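Local atomic coordinates of L-ribulose 3-epimerase (Mesorhizobium loti, PDB entry 3VYL), a protein that catalyses the epimerisation of ketoses at C3 with manganese bound, interconverting L-ribulose with high efficiency (probably with L-xylulose) and accepting D-psicose and D-tagatose less well. Residues F176-T181 / Y204-E209; I148-E153 / D180-N185; H7-S12 / E241-E246. One frame throughout, in Å; residues are numbered along the deposited sequence.

Contact 1: F176-T181 / Y204-E209; sequences FLHLDT and YVHIGE. With MN (manganese (II) ion), chain I.
L179 is gripped from both ends by the neighbouring strand: its N donates to Y204 O (3.1 Å), and its O accepts a nearly straight bond from H206 N (2.8 Å). Y204 N to L177 O and T181 N to H206 O extend this parallel ladder, whose strand axes run 4.7 Å apart and 11° from alignment. The two strands stand side by side in the eight-stranded parallel barrel of this xylose isomerase-like TIM fold. H178, D180, Y204 and H206 lie on one face of the sheet, the one that carries the metal site, while L179 and V205 lie on the other.

Ring contacts gather on the metal-bearing face. H178, its CG anti to the backbone N (chi1 176°), brings an imidazole edge over the face of H206 in a T-shaped pair, centroids 4.2 Å apart and planes at 70°. Its NE2 sits above the rim of the H206 ring near ND1, but the two nitrogens are not hydrogen-bonded. Y204 lies alongside H178 and lays CD1 over a face of that ring, 3.6 Å from H178 NE2, with the planes oblique. The polar ends of Y204 and H206 meet at a common partner, E36: OE1 of that carboxylate bonds both Y204 OH and H206 NE2. With manganese on ND1 and E36 on NE2, the H206 ring is held at both nitrogens.

Manganese is held by D180 OD2 (2.1 Å) and H206 ND1 (2.2 Å), with E147, E241 and a water completing the site; the D180 carboxylate stands nearly perpendicular to the H206 ring.

At the C-terminal side of the ladder, T181 OG1 donates to G208 O (2.7 Å), and T181 CG2 packs on I207 CD1; both residues also touch F222 of helix 222-231.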
loop_
_atom_site.group_PDB
_atom_site.type_symbol
_atom_site.label_atom_id
_atom_site.label_comp_id
_atom_site.label_asym_id
_atom_site.label_seq_id
_atom_site.Cartn_x
_atom_site.Cartn_y
_atom_site.Cartn_z
ATOM N N PHE A 176 -13.837 -13.145 24.510
ATOM C CA PHE A 176 -13.357 -12.964 23.145
ATOM C C PHE A 176 -12.458 -11.730 23.009
ATOM O O PHE A 176 -12.183 -11.038 23.993
ATOM C CB PHE A 176 -14.541 -12.891 22.178
ATOM C CG PHE A 176 -15.422 -14.104 22.214
ATOM C CD1 PHE A 176 -14.996 -15.312 21.657
ATOM C CD2 PHE A 176 -16.683 -14.050 22.811
ATOM C CE1 PHE A 176 -15.810 -16.434 21.692
ATOM C CE2 PHE A 176 -17.498 -15.176 22.849
ATOM C CZ PHE A 176 -17.060 -16.365 22.290
ATOM N N LEU A 177 -11.991 -11.477 21.787
ATOM C CA LEU A 177 -11.141 -10.323 21.496
ATOM C C LEU A 177 -11.914 -9.148 20.931
ATOM O O LEU A 177 -12.830 -9.310 20.109
ATOM C CB LEU A 177 -10.012 -10.679 20.529
ATOM C CG LEU A 177 -8.893 -11.591 21.005
ATOM C CD1 LEU A 177 -7.993 -11.886 19.817
ATOM C CD2 LEU A 177 -8.115 -10.970 22.158
ATOM N N HIS A 178 -11.518 -7.966 21.390
ATOM C CA HIS A 178 -11.990 -6.710 20.858
ATOM C C HIS A 178 -10.779 -6.069 20.260
ATOM O O HIS A 178 -9.863 -5.639 20.967
ATOM C CB HIS A 178 -12.616 -5.880 21.976
ATOM C CG HIS A 178 -13.070 -4.494 21.553
ATOM N ND1 HIS A 178 -13.456 -3.558 22.445
ATOM C CD2 HIS A 178 -13.160 -3.898 20.300
ATOM C CE1 HIS A 178 -13.790 -2.432 21.799
ATOM N NE2 HIS A 178 -13.604 -2.633 20.489
ATOM N N LEU A 179 -10.741 -6.058 18.934
ATOM C CA LEU A 179 -9.646 -5.454 18.182
ATOM C C LEU A 179 -9.992 -4.029 17.706
ATOM O O LEU A 179 -11.153 -3.726 17.372
ATOM C CB LEU A 179 -9.289 -6.352 16.996
ATOM C CG LEU A 179 -8.828 -7.782 17.300
ATOM C CD1 LEU A 179 -8.464 -8.483 16.005
ATOM C CD2 LEU A 179 -7.652 -7.833 18.263
ATOM N N ASP A 180 -8.987 -3.158 17.669
ATOM C CA ASP A 180 -9.202 -1.767 17.280
ATOM C C ASP A 180 -8.106 -1.328 16.296
ATOM O O ASP A 180 -6.928 -1.261 16.648
ATOM C CB ASP A 180 -9.238 -0.893 18.544
ATOM C CG ASP A 180 -9.474 0.581 18.255
ATOM O OD1 ASP A 180 -8.923 1.100 17.263
ATOM O OD2 ASP A 180 -10.188 1.239 19.053
ATOM N N THR A 181 -8.507 -1.023 15.065
ATOM C CA THR A 181 -7.563 -0.711 14.003
ATOM C C THR A 181 -6.551 0.385 14.380
ATOM O O THR A 181 -5.358 0.261 14.091
ATOM C CB THR A 181 -8.290 -0.355 12.708
ATOM O OG1 THR A 181 -9.075 0.819 12.918
ATOM C CG2 THR A 181 -9.203 -1.497 12.269
ATOM N N TYR A 204 -15.531 -8.404 18.672
ATOM C CA TYR A 204 -15.936 -7.037 18.341
ATOM C C TYR A 204 -14.786 -6.277 17.673
ATOM O O TYR A 204 -13.607 -6.554 17.941
ATOM C CB TYR A 204 -16.399 -6.338 19.626
ATOM C CG TYR A 204 -17.227 -5.081 19.472
ATOM C CD1 TYR A 204 -16.917 -3.943 20.217
ATOM C CD2 TYR A 204 -18.333 -5.031 18.614
ATOM C CE1 TYR A 204 -17.669 -2.785 20.110
ATOM C CE2 TYR A 204 -19.087 -3.875 18.493
ATOM C CZ TYR A 204 -18.752 -2.753 19.249
ATOM O OH TYR A 204 -19.481 -1.583 19.144
ATOM N N VAL A 205 -15.120 -5.324 16.804
ATOM C CA VAL A 205 -14.093 -4.535 16.112
ATOM C C VAL A 205 -14.375 -3.033 16.145
ATOM O O VAL A 205 -15.505 -2.600 15.890
ATOM C CB VAL A 205 -13.905 -4.999 14.640
ATOM C CG1 VAL A 205 -13.105 -3.977 13.839
ATOM C CG2 VAL A 205 -13.239 -6.369 14.588
ATOM N N HIS A 206 -13.347 -2.242 16.452
ATOM C CA HIS A 206 -13.425 -0.795 16.259
ATOM C C HIS A 206 -12.725 -0.380 15.005
ATOM O O HIS A 206 -11.545 -0.664 14.816
ATOM C CB HIS A 206 -12.807 -0.046 17.428
ATOM C CG HIS A 206 -13.735 0.160 18.601
ATOM N ND1 HIS A 206 -13.276 0.331 19.859
ATOM C CD2 HIS A 206 -15.126 0.218 18.675
ATOM C CE1 HIS A 206 -14.321 0.491 20.697
ATOM N NE2 HIS A 206 -15.451 0.415 19.972
ATOM N N ILE A 207 -13.449 0.303 14.133
ATOM C CA ILE A 207 -12.859 0.954 12.982
ATOM C C ILE A 207 -12.499 2.392 13.365
ATOM O O ILE A 207 -13.363 3.182 13.728
ATOM C CB ILE A 207 -13.825 0.918 11.778
ATOM C CG1 ILE A 207 -14.100 -0.534 11.369
ATOM C CG2 ILE A 207 -13.287 1.711 10.593
ATOM C CD1 ILE A 207 -12.872 -1.374 11.066
ATOM N N GLY A 208 -11.214 2.715 13.298
ATOM C CA GLY A 208 -10.732 4.055 13.593
ATOM C C GLY A 208 -9.469 4.310 12.803
ATOM O O GLY A 208 -8.646 3.424 12.673
ATOM N N GLU A 209 -9.320 5.516 12.267
ATOM C CA GLU A 209 -8.139 5.878 11.486
ATOM C C GLU A 209 -6.890 6.054 12.380
ATOM O O GLU A 209 -7.008 6.200 13.598
ATOM C CB GLU A 209 -8.429 7.147 10.674
ATOM C CG GLU A 209 -7.301 7.597 9.756
ATOM C CD GLU A 209 -6.894 6.524 8.768
ATOM O OE1 GLU A 209 -6.089 5.636 9.136
ATOM O OE2 GLU A 209 -7.384 6.593 7.616
HETATM MN MN MN I . -11.458 1.218 20.670
HETATM O O HOH W 1 -10.763 2.635 22.437
#

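Contact 2: I148-E153 / D180-N185; sequences IVNRFE and DTFHMN. With MN (manganese (II) ion), chain I.
The imidazole of H183 is sandwiched between V149 and F182. V149 CG1 makes a CH-pi contact over one face, 3.8 Å from the ring centroid and close to the ring normal, while CD2 of F182, the preceding residue in the helix, lies over the centre of the opposite face. N150, E153 and a water stand round the ring's edge. H183 has CG anti to its carbonyl carbon (chi1 -63°), which carries the ring off the helix and into the bend of 148-153.

At that edge N150 ND2 donates to H183 ND1 (3.0 Å) close to the imidazole plane, although the bond is bent to 137° and leaves the amide plane by 30°. The amide is held at its other end too: N150 OD1 accepts from F152 N (2.8 Å), closing an Asx turn, and ND2 has a weak second bond to E153 OE2. The E153 carboxylate is turned almost square to the imidazole, with OE2 3.5 Å from H183 CE1. Its other oxygen, OE1, bonds H111 and receives a bond from a water that also makes a weak contact with H183 NE2.

Between I148 and D180 a second water links the backbones: it lies 2.7 Å from I148 O, consistent with donation to it, and accepts from D180 N (2.7 Å). D180 is the N-cap of helix 181-187, its OD1 taking a weak bond from F182 N. On the far side of the bend, F152 stacks on F152 of the second subunit, and R151 O accepts from W259 of that subunit.

Together these contacts tie the loop after strand 143-147 of the TIM barrel to the start of the helix that follows strand 175-180, between the manganese site and a subunit interface.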
loop_
_atom_site.group_PDB
_atom_site.type_symbol
_atom_site.label_atom_id
_atom_site.label_comp_id
_atom_site.label_asym_id
_atom_site.label_seq_id
_atom_site.Cartn_x
_atom_site.Cartn_y
_atom_site.Cartn_z
ATOM N N ILE A 148 -7.841 -4.820 22.958
ATOM C CA ILE A 148 -6.400 -4.836 22.799
ATOM C C ILE A 148 -5.983 -3.424 22.420
ATOM O O ILE A 148 -6.458 -2.880 21.425
ATOM C CB ILE A 148 -6.013 -5.807 21.679
ATOM C CG1 ILE A 148 -6.660 -7.174 21.922
ATOM C CG2 ILE A 148 -4.501 -5.905 21.545
ATOM C CD1 ILE A 148 -6.246 -7.868 23.212
ATOM N N VAL A 149 -5.108 -2.830 23.221
ATOM C CA VAL A 149 -4.783 -1.411 23.060
ATOM C C VAL A 149 -3.284 -1.148 22.984
ATOM O O VAL A 149 -2.472 -2.030 23.290
ATOM C CB VAL A 149 -5.443 -0.524 24.156
ATOM C CG1 VAL A 149 -6.961 -0.612 24.067
ATOM C CG2 VAL A 149 -4.968 -0.908 25.541
ATOM N N ASN A 150 -2.929 0.072 22.585
ATOM C CA ASN A 150 -1.532 0.435 22.422
ATOM C C ASN A 150 -0.822 0.615 23.759
ATOM O O ASN A 150 -1.459 0.831 24.790
ATOM C CB ASN A 150 -1.410 1.682 21.538
ATOM C CG ASN A 150 -1.814 2.952 22.256
ATOM O OD1 ASN A 150 -1.087 3.443 23.126
ATOM N ND2 ASN A 150 -2.970 3.498 21.888
ATOM N N ARG A 151 0.504 0.527 23.718
ATOM C CA ARG A 151 1.362 0.604 24.899
ATOM C C ARG A 151 1.029 1.726 25.883
ATOM O O ARG A 151 1.200 1.548 27.083
ATOM C CB ARG A 151 2.810 0.737 24.467
ATOM C CG ARG A 151 3.072 1.904 23.538
ATOM C CD ARG A 151 4.359 1.694 22.782
ATOM N NE ARG A 151 4.299 0.518 21.912
ATOM C CZ ARG A 151 5.309 0.108 21.153
ATOM N NH1 ARG A 151 6.468 0.775 21.159
ATOM N NH2 ARG A 151 5.164 -0.965 20.388
ATOM N N PHE A 152 0.575 2.868 25.362
ATOM C CA PHE A 152 0.271 4.050 26.175
ATOM C C PHE A 152 -1.085 4.006 26.878
ATOM O O PHE A 152 -1.358 4.853 27.730
ATOM C CB PHE A 152 0.362 5.334 25.335
ATOM C CG PHE A 152 1.683 5.508 24.620
ATOM C CD1 PHE A 152 2.814 5.954 25.310
ATOM C CD2 PHE A 152 1.787 5.244 23.267
ATOM C CE1 PHE A 152 4.022 6.120 24.663
ATOM C CE2 PHE A 152 2.999 5.403 22.607
ATOM C CZ PHE A 152 4.122 5.836 23.304
ATOM N N GLU A 153 -1.912 3.035 26.560
ATOM C CA GLU A 153 -3.187 2.913 27.202
ATOM C C GLU A 153 -3.374 1.707 28.138
ATOM O O GLU A 153 -4.251 1.692 28.947
ATOM C CB GLU A 153 -4.262 3.028 26.160
ATOM C CG GLU A 153 -4.122 4.276 25.322
ATOM C CD GLU A 153 -5.386 4.678 24.654
ATOM O OE1 GLU A 153 -6.417 4.344 25.154
ATOM O OE2 GLU A 153 -5.377 5.310 23.622
ATOM N N ASP A 180 -8.987 -3.158 17.669
ATOM C CA ASP A 180 -9.202 -1.767 17.280
ATOM C C ASP A 180 -8.106 -1.328 16.296
ATOM O O ASP A 180 -6.928 -1.261 16.648
ATOM C CB ASP A 180 -9.238 -0.893 18.544
ATOM C CG ASP A 180 -9.474 0.581 18.255
ATOM O OD1 ASP A 180 -8.923 1.100 17.263
ATOM O OD2 ASP A 180 -10.188 1.239 19.053
ATOM N N THR A 181 -8.507 -1.023 15.065
ATOM C CA THR A 181 -7.563 -0.711 14.003
ATOM C C THR A 181 -6.551 0.385 14.380
ATOM O O THR A 181 -5.358 0.261 14.091
ATOM C CB THR A 181 -8.290 -0.355 12.708
ATOM O OG1 THR A 181 -9.075 0.819 12.918
ATOM C CG2 THR A 181 -9.203 -1.497 12.269
ATOM N N PHE A 182 -7.021 1.429 15.061
ATOM C CA PHE A 182 -6.146 2.475 15.599
ATOM C C PHE A 182 -5.033 1.908 16.505
ATOM O O PHE A 182 -3.875 2.289 16.385
ATOM C CB PHE A 182 -6.965 3.547 16.330
ATOM C CG PHE A 182 -6.131 4.449 17.204
ATOM C CD1 PHE A 182 -5.417 5.504 16.651
ATOM C CD2 PHE A 182 -6.033 4.218 18.579
ATOM C CE1 PHE A 182 -4.640 6.315 17.445
ATOM C CE2 PHE A 182 -5.255 5.030 19.372
ATOM C CZ PHE A 182 -4.560 6.080 18.804
ATOM N N HIS A 183 -5.387 0.993 17.400
ATOM C CA HIS A 183 -4.396 0.365 18.270
ATOM C C HIS A 183 -3.530 -0.647 17.557
ATOM O O HIS A 183 -2.321 -0.755 17.821
ATOM C CB HIS A 183 -5.083 -0.261 19.466
ATOM C CG HIS A 183 -5.793 0.738 20.337
ATOM N ND1 HIS A 183 -5.134 1.641 21.082
ATOM C CD2 HIS A 183 -7.143 0.964 20.554
ATOM C CE1 HIS A 183 -6.020 2.411 21.742
ATOM N NE2 HIS A 183 -7.248 1.996 21.414
ATOM N N MET A 184 -4.149 -1.384 16.632
ATOM C CA MET A 184 -3.476 -2.435 15.878
ATOM C C MET A 184 -2.359 -1.875 15.015
ATOM O O MET A 184 -1.272 -2.457 14.943
ATOM C CB MET A 184 -4.475 -3.211 15.007
ATOM C CG MET A 184 -5.303 -4.230 15.780
ATOM S SD MET A 184 -6.187 -5.406 14.728
ATOM C CE MET A 184 -7.496 -4.364 14.095
ATOM N N ASN A 185 -2.628 -0.738 14.372
ATOM C CA ASN A 185 -1.654 -0.135 13.473
ATOM C C ASN A 185 -0.379 0.287 14.203
ATOM O O ASN A 185 0.686 0.352 13.599
ATOM C CB ASN A 185 -2.262 1.033 12.709
ATOM C CG ASN A 185 -1.610 1.243 11.356
ATOM O OD1 ASN A 185 -1.721 0.390 10.472
ATOM N ND2 ASN A 185 -0.932 2.382 11.178
HETATM MN MN MN I . -11.458 1.218 20.670
HETATM O O HOH W 2 -6.653 -3.768 18.911
HETATM O O HOH W 3 -8.837 4.305 23.374
HETATM O O HOH W 1 -10.763 2.635 22.437
#

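Contact 3: H7-S12 / E241-E246; sequences HSFVWS and ESFSSE. With MN (manganese (II) ion), chain I.
F243 drives the edge of its ring into the face of H7, a T-shaped pair with centroids 5.2 Å apart and planes at 90°; its CZ stands over the centre of the imidazole. This is the tight part of the contact. F9 CB closes on the same phenyl from another direction, 3.4 Å from F243 CE1, while the F9 ring takes H7 NE2 over one face. Chi1 of -57° sets F243 CG anti to its carbonyl carbon, bringing the ring back toward 7-12. Beside it V10 CG2 rests 3.4 Å from S242 O.

Past F243 the fit is looser. No direct hydrogen bond joins the segments; a water accepts from S244 N (2.9 Å) and donates to F9 O, and E246 lies exposed. S245 N bonds N261 OD1.

At the inner end E241, its chain extended, binds manganese. OE2 is the nearer oxygen at 2.4 Å; OE1 stands at a longer 2.8 Å from the ion and accepts from the metal-bound water (2.7 Å). These loops follow strands 4-7 and 238-240, the first and last of the TIM barrel, so the aromatic packing lies where the barrel closes, beside its metal site.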
loop_
_atom_site.group_PDB
_atom_site.type_symbol
_atom_site.label_atom_id
_atom_site.label_comp_id
_atom_site.label_asym_id
_atom_site.label_seq_id
_atom_site.Cartn_x
_atom_site.Cartn_y
_atom_site.Cartn_z
ATOM N N HIS A 7 -19.632 4.843 18.112
ATOM C CA HIS A 7 -19.505 5.146 19.532
ATOM C C HIS A 7 -20.267 6.398 19.870
ATOM O O HIS A 7 -20.162 7.403 19.169
ATOM C CB HIS A 7 -18.043 5.307 19.908
ATOM C CG HIS A 7 -17.782 5.181 21.386
ATOM N ND1 HIS A 7 -17.035 4.188 21.906
ATOM C CD2 HIS A 7 -18.215 5.955 22.460
ATOM C CE1 HIS A 7 -16.988 4.320 23.245
ATOM N NE2 HIS A 7 -17.713 5.403 23.582
ATOM N N SER A 8 -21.044 6.348 20.949
ATOM C CA SER A 8 -21.860 7.495 21.373
ATOM C C SER A 8 -21.059 8.792 21.431
ATOM O O SER A 8 -21.560 9.862 21.053
ATOM C CB SER A 8 -22.548 7.234 22.722
ATOM O OG SER A 8 -21.664 6.666 23.678
ATOM N N PHE A 9 -19.809 8.687 21.877
ATOM C CA PHE A 9 -18.976 9.860 22.108
ATOM C C PHE A 9 -18.583 10.606 20.844
ATOM O O PHE A 9 -17.952 11.648 20.936
ATOM C CB PHE A 9 -17.738 9.516 22.939
ATOM C CG PHE A 9 -18.040 9.108 24.359
ATOM C CD1 PHE A 9 -19.330 9.200 24.884
ATOM C CD2 PHE A 9 -17.021 8.653 25.183
ATOM C CE1 PHE A 9 -19.597 8.827 26.194
ATOM C CE2 PHE A 9 -17.282 8.280 26.494
ATOM C CZ PHE A 9 -18.572 8.369 26.999
ATOM N N VAL A 10 -18.936 10.076 19.675
ATOM C CA VAL A 10 -18.850 10.842 18.427
ATOM C C VAL A 10 -19.890 11.959 18.491
ATOM O O VAL A 10 -19.701 13.034 17.925
ATOM C CB VAL A 10 -19.140 9.966 17.178
ATOM C CG1 VAL A 10 -19.234 10.818 15.914
ATOM C CG2 VAL A 10 -18.094 8.870 17.010
ATOM N N TRP A 11 -20.993 11.693 19.185
ATOM C CA TRP A 11 -22.114 12.625 19.253
ATOM C C TRP A 11 -22.120 13.471 20.518
ATOM O O TRP A 11 -22.113 14.698 20.440
ATOM C CB TRP A 11 -23.428 11.861 19.137
ATOM C CG TRP A 11 -23.604 11.015 17.895
ATOM C CD1 TRP A 11 -23.809 9.639 17.834
ATOM C CD2 TRP A 11 -23.641 11.465 16.496
ATOM N NE1 TRP A 11 -23.956 9.226 16.540
ATOM C CE2 TRP A 11 -23.872 10.271 15.690
ATOM C CE3 TRP A 11 -23.515 12.690 15.862
ATOM C CZ2 TRP A 11 -23.966 10.322 14.313
ATOM C CZ3 TRP A 11 -23.612 12.730 14.469
ATOM C CH2 TRP A 11 -23.836 11.568 13.715
ATOM N N SER A 12 -22.152 12.814 21.682
ATOM C CA SER A 12 -22.215 13.479 22.985
ATOM C C SER A 12 -21.654 12.604 24.105
ATOM O O SER A 12 -21.724 11.380 24.038
ATOM C CB SER A 12 -23.655 13.865 23.325
ATOM O OG SER A 12 -23.796 14.143 24.716
ATOM N N GLU A 241 -15.163 4.715 15.391
ATOM C CA GLU A 241 -14.665 5.362 16.614
ATOM C C GLU A 241 -13.810 6.584 16.223
ATOM O O GLU A 241 -12.889 6.482 15.414
ATOM C CB GLU A 241 -13.841 4.350 17.428
ATOM C CG GLU A 241 -13.665 4.646 18.911
ATOM C CD GLU A 241 -12.734 3.660 19.628
ATOM O OE1 GLU A 241 -12.585 3.769 20.861
ATOM O OE2 GLU A 241 -12.135 2.773 18.997
ATOM N N SER A 242 -14.215 7.766 16.651
ATOM C CA SER A 242 -13.466 8.995 16.459
ATOM C C SER A 242 -13.869 9.981 17.532
ATOM O O SER A 242 -15.018 10.130 17.796
ATOM C CB SER A 242 -13.775 9.551 15.091
ATOM O OG SER A 242 -12.990 10.642 14.765
ATOM N N PHE A 243 -12.943 10.689 18.143
ATOM C CA PHE A 243 -13.326 11.579 19.233
ATOM C C PHE A 243 -12.872 13.026 19.032
ATOM O O PHE A 243 -11.936 13.301 18.251
ATOM C CB PHE A 243 -12.857 11.014 20.583
ATOM C CG PHE A 243 -13.369 9.616 20.883
ATOM C CD1 PHE A 243 -14.742 9.324 20.844
ATOM C CD2 PHE A 243 -12.483 8.594 21.221
ATOM C CE1 PHE A 243 -15.207 8.041 21.124
ATOM C CE2 PHE A 243 -12.947 7.314 21.508
ATOM C CZ PHE A 243 -14.306 7.039 21.464
ATOM N N SER A 244 -13.570 13.935 19.720
ATOM C CA SER A 244 -13.284 15.374 19.708
ATOM C C SER A 244 -13.200 15.923 21.122
ATOM O O SER A 244 -14.100 15.689 21.949
ATOM C CB SER A 244 -14.371 16.142 18.946
ATOM O OG SER A 244 -14.447 17.506 19.352
ATOM N N SER A 245 -12.119 16.663 21.374
ATOM C CA SER A 245 -11.885 17.402 22.626
ATOM C C SER A 245 -13.132 18.177 23.051
ATOM O O SER A 245 -13.477 18.222 24.234
ATOM C CB SER A 245 -10.720 18.381 22.428
ATOM O OG SER A 245 -10.094 18.724 23.644
ATOM N N GLU A 246 -13.808 18.738 22.077
ATOM C CA GLU A 246 -15.010 19.500 22.261
ATOM C C GLU A 246 -16.146 18.703 22.829
ATOM O O GLU A 246 -16.964 19.230 23.529
ATOM C CB GLU A 246 -15.417 20.100 20.948
ATOM C CG GLU A 246 -14.426 21.108 20.402
ATOM C CD GLU A 246 -14.097 22.198 21.377
ATOM O OE1 GLU A 246 -13.454 23.177 20.998
ATOM O OE2 GLU A 246 -14.471 22.060 22.539
HETATM MN MN MN I . -11.458 1.218 20.670
HETATM O O HOH W 4 -16.287 13.024 19.730
HETATM O O HOH W 1 -10.763 2.635 22.437
#

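The three contacts meet at one manganese ion. Contacts 1 and 2 share D180 and T181, with centres about 9 Å apart; contact 3 lies about 16 Å from contact 1 and 18 Å from contact 2, centre to centre. Backbone bonds join contact 1 to its neighbours on both sides: I148 N probably bonds H178 O (3.0 Å), and E241 N probably bonds I207 O (2.9 Å). D180 from contacts 1 and 2, H206 from contact 1 and E241 from contact 3 converge on the metal, where E147, just before 148-153, is the fourth protein ligand. Shared binding of the ion probably offsets the repulsion between the close carboxylates of D180 and E241, and its bound water reaches contact 3 through E241 OE1.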